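Local coordinates for protein pyridine synthase TbtD (Thermobispora bispora, PDB 5WA4) that probably forms the pyridine core of the thiopeptide thiomuracin by a formal [4+2] aza-cycloaddition and binds the leader peptide of its substrate, at residues E[100-105]-E[112-117]. Residues are numbered along the deposited sequence; the frame is centred on the assembly and turned at random.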
ATOM      1  N   LEU E 100     -22.316  17.061   8.096  1.00 41.79           N
ATOM      2  CA  LEU E 100     -22.286  16.735   6.672  1.00 40.99           C
ATOM      3  C   LEU E 100     -21.564  17.828   5.908  1.00 43.93           C
ATOM      4  O   LEU E 100     -20.888  17.555   4.928  1.00 51.27           O
ATOM      5  CB  LEU E 100     -23.684  16.563   6.085  1.00 32.67           C
ATOM      6  CG  LEU E 100     -23.612  16.199   4.602  1.00 41.33           C
ATOM      7  CD1 LEU E 100     -22.797  14.931   4.470  1.00 39.16           C
ATOM      8  CD2 LEU E 100     -24.992  16.025   3.936  1.00 38.55           C
ATOM      9  N   HIS E 101     -21.716  19.064   6.353  1.00 40.29           N
ATOM     10  CA  HIS E 101     -21.082  20.180   5.698  1.00 38.82           C
ATOM     11  C   HIS E 101     -19.542  20.174   5.945  1.00 46.96           C
ATOM     12  O   HIS E 101     -18.755  20.460   5.028  1.00 46.27           O
ATOM     13  CB  HIS E 101     -21.740  21.481   6.158  1.00 35.01           C
ATOM     14  CG  HIS E 101     -23.073  21.733   5.529  1.00 38.75           C
ATOM     15  ND1 HIS E 101     -23.758  22.920   5.677  1.00 38.90           N
ATOM     16  CD2 HIS E 101     -23.847  20.949   4.733  1.00 44.56           C
ATOM     17  CE1 HIS E 101     -24.890  22.858   4.990  1.00 41.59           C
ATOM     18  NE2 HIS E 101     -24.966  21.678   4.401  1.00 31.54           N
ATOM     19  N   GLU E 102     -19.125  19.835   7.166  1.00 43.71           N
ATOM     20  CA  GLU E 102     -17.714  19.618   7.478  1.00 41.98           C
ATOM     21  C   GLU E 102     -17.126  18.642   6.471  1.00 39.53           C
ATOM     22  O   GLU E 102     -16.091  18.921   5.876  1.00 48.09           O
ATOM     23  CB  GLU E 102     -17.528  19.073   8.907  1.00 38.84           C
ATOM     24  CG  GLU E 102     -17.632  20.107   9.997  1.00 41.00           C
ATOM     25  CD  GLU E 102     -17.606  19.541  11.440  1.00 44.54           C
ATOM     26  OE1 GLU E 102     -17.414  18.316  11.673  1.00 38.13           O
ATOM     27  OE2 GLU E 102     -17.756  20.366  12.365  1.00 41.10           O
ATOM     28  N   ARG E 103     -17.799  17.509   6.269  1.00 38.65           N
ATOM     29  CA  ARG E 103     -17.301  16.437   5.393  1.00 44.81           C
ATOM     30  C   ARG E 103     -17.290  16.866   3.927  1.00 51.31           C
ATOM     31  O   ARG E 103     -16.375  16.514   3.185  1.00 53.54           O
ATOM     32  CB  ARG E 103     -18.132  15.158   5.540  1.00 45.27           C
ATOM     33  CG  ARG E 103     -17.720  13.998   4.644  1.00 45.53           C
ATOM     34  CD  ARG E 103     -16.307  13.561   4.962  1.00 61.07           C
ATOM     35  NE  ARG E 103     -15.825  12.457   4.128  1.00 66.57           N
ATOM     36  CZ  ARG E 103     -14.539  12.141   3.997  1.00 67.69           C
ATOM     37  NH1 ARG E 103     -13.611  12.843   4.638  1.00 75.60           N
ATOM     38  NH2 ARG E 103     -14.178  11.131   3.223  1.00 68.47           N
ATOM     39  N   LEU E 104     -18.295  17.620   3.501  1.00 46.82           N
ATOM     40  CA  LEU E 104     -18.274  18.083   2.137  1.00 45.40           C
ATOM     41  C   LEU E 104     -17.145  19.098   1.970  1.00 49.26           C
ATOM     42  O   LEU E 104     -16.514  19.151   0.909  1.00 48.15           O
ATOM     43  CB  LEU E 104     -19.611  18.696   1.732  1.00 47.68           C
ATOM     44  CG  LEU E 104     -20.883  17.844   1.702  1.00 42.82           C
ATOM     45  CD1 LEU E 104     -22.056  18.750   1.297  1.00 40.93           C
ATOM     46  CD2 LEU E 104     -20.782  16.640   0.781  1.00 36.78           C
ATOM     47  N   ALA E 105     -16.868  19.888   3.006  1.00 44.00           N
ATOM     48  CA  ALA E 105     -15.872  20.947   2.852  1.00 45.96           C
ATOM     49  C   ALA E 105     -14.460  20.348   2.720  1.00 53.19           C
ATOM     50  O   ALA E 105     -13.615  20.896   2.014  1.00 51.16           O
ATOM     51  CB  ALA E 105     -15.938  21.937   3.997  1.00 36.11           C
ATOM     52  N   GLY E 112     -14.315  28.742   4.123  1.00 65.01           N
ATOM     53  CA  GLY E 112     -15.285  29.747   4.496  1.00 68.65           C
ATOM     54  C   GLY E 112     -16.033  29.216   5.698  1.00 67.29           C
ATOM     55  O   GLY E 112     -15.912  28.033   6.027  1.00 66.28           O
ATOM     56  N   PRO E 113     -16.784  30.086   6.378  1.00 58.84           N
ATOM     57  CA  PRO E 113     -17.627  29.614   7.473  1.00 56.64           C
ATOM     58  C   PRO E 113     -18.608  28.568   6.993  1.00 55.82           C
ATOM     59  O   PRO E 113     -19.062  28.654   5.857  1.00 61.04           O
ATOM     60  CB  PRO E 113     -18.343  30.881   7.926  1.00 60.95           C
ATOM     61  CG  PRO E 113     -17.348  31.965   7.626  1.00 61.09           C
ATOM     62  CD  PRO E 113     -16.733  31.553   6.314  1.00 60.53           C
ATOM     63  N   LEU E 114     -18.875  27.569   7.821  1.00 54.06           N
ATOM     64  CA  LEU E 114     -19.942  26.624   7.564  1.00 49.47           C
ATOM     65  C   LEU E 114     -21.148  27.026   8.379  1.00 57.23           C
ATOM     66  O   LEU E 114     -22.280  26.817   7.951  1.00 58.44           O
ATOM     67  CB  LEU E 114     -19.521  25.208   7.919  1.00 44.70           C
ATOM     68  CG  LEU E 114     -18.294  24.652   7.207  1.00 42.42           C
ATOM     69  CD1 LEU E 114     -18.066  23.192   7.604  1.00 35.42           C
ATOM     70  CD2 LEU E 114     -18.463  24.779   5.690  1.00 48.11           C
ATOM     71  N   MET E 115     -20.855  27.584   9.564  1.00 61.77           N
ATOM     72  CA  MET E 115     -21.789  28.155  10.554  1.00 58.65           C
ATOM     73  C   MET E 115     -21.355  29.578  10.893  1.00 63.10           C
ATOM     74  O   MET E 115     -20.156  29.856  10.912  1.00 66.42           O
ATOM     75  CB  MET E 115     -21.780  27.346  11.853  1.00 61.73           C
ATOM     76  CG  MET E 115     -22.571  26.071  11.849  1.00 69.33           C
ATOM     77  SD  MET E 115     -24.339  26.377  11.762  1.00 69.18           S
ATOM     78  CE  MET E 115     -24.680  25.488  10.251  1.00 60.33           C
ATOM     79  N   PRO E 116     -22.298  30.491  11.185  1.00 61.79           N
ATOM     80  CA  PRO E 116     -23.759  30.556  11.084  1.00 62.15           C
ATOM     81  C   PRO E 116     -24.244  30.750   9.652  1.00 59.56           C
ATOM     82  O   PRO E 116     -23.585  31.487   8.918  1.00 65.48           O
ATOM     83  CB  PRO E 116     -24.103  31.804  11.906  1.00 61.74           C
ATOM     84  CG  PRO E 116     -22.950  31.998  12.816  1.00 58.54           C
ATOM     85  CD  PRO E 116     -21.778  31.603  12.000  1.00 61.49           C
ATOM     86  N   TRP E 117     -25.372  30.148   9.273  1.00 55.51           N
ATOM     87  CA  TRP E 117     -25.936  30.363   7.935  1.00 55.31           C
ATOM     88  C   TRP E 117     -26.184  31.843   7.634  1.00 59.31           C
ATOM     89  O   TRP E 117     -26.405  32.662   8.529  1.00 59.72           O
ATOM     90  CB  TRP E 117     -27.249  29.584   7.750  1.00 50.15           C
ATOM     91  CG  TRP E 117     -27.048  28.095   7.570  1.00 50.41           C
ATOM     92  CD1 TRP E 117     -25.912  27.392   7.838  1.00 54.17           C
ATOM     93  CD2 TRP E 117     -28.002  27.136   7.079  1.00 43.78           C
ATOM     94  NE1 TRP E 117     -26.097  26.061   7.547  1.00 52.54           N
ATOM     95  CE2 TRP E 117     -27.367  25.878   7.076  1.00 42.27           C
ATOM     96  CE3 TRP E 117     -29.325  27.222   6.624  1.00 51.37           C
ATOM     97  CZ2 TRP E 117     -28.010  24.712   6.656  1.00 47.82           C
ATOM     98  CZ3 TRP E 117     -29.969  26.056   6.198  1.00 45.98           C
ATOM     99  CH2 TRP E 117     -29.309  24.825   6.214  1.00 47.49           C
TER
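Leu114 reaches from the loop 112-117 to helix 98-107 and spreads its two methyl groups along one flank of it. With CG anti to its carbonyl carbon (chi1 -58°), the side chain extends toward the helix, and its branches separate there. CD1 settles against the backbone between His101 and Glu102, 3.5 Å from Glu102 N. The same methyl also meets the aliphatic part of Glu102, with Leu114 CD1 3.9 Å from Glu102 CG. The Leu114 and Glu102 side chains cross at about a right angle, while Glu102 OE2 hydrogen-bonds Thr331 OG1 of the second subunit. CD2 of Leu114 takes the other direction, one turn further along the helix, and rests 4.2 Å from Ala105 CB. The methyls thus fit against the side of the helix by van der Waals contact alone. Further along, the loop brings in Trp117. The far, six-membered part of the indole approaches the imidazole: Trp117 CZ2 lies 4.0 Å from His101 CE1, the single close approach between the two rings, whose side chains cross at about a right angle. Trp50 of the same chain touches Leu114 and the His101 ring, while His18 meets the Trp117 ring edge-to-face. Within the region matching the lantibiotic dehydratase C-terminal family, this small, largely van der Waals contact near the surface packs the loop back on the helix it follows, just before the chain enters 123-128, a strand that is outermost within this chain in the antiparallel sheet, where it pairs with strand 9-16.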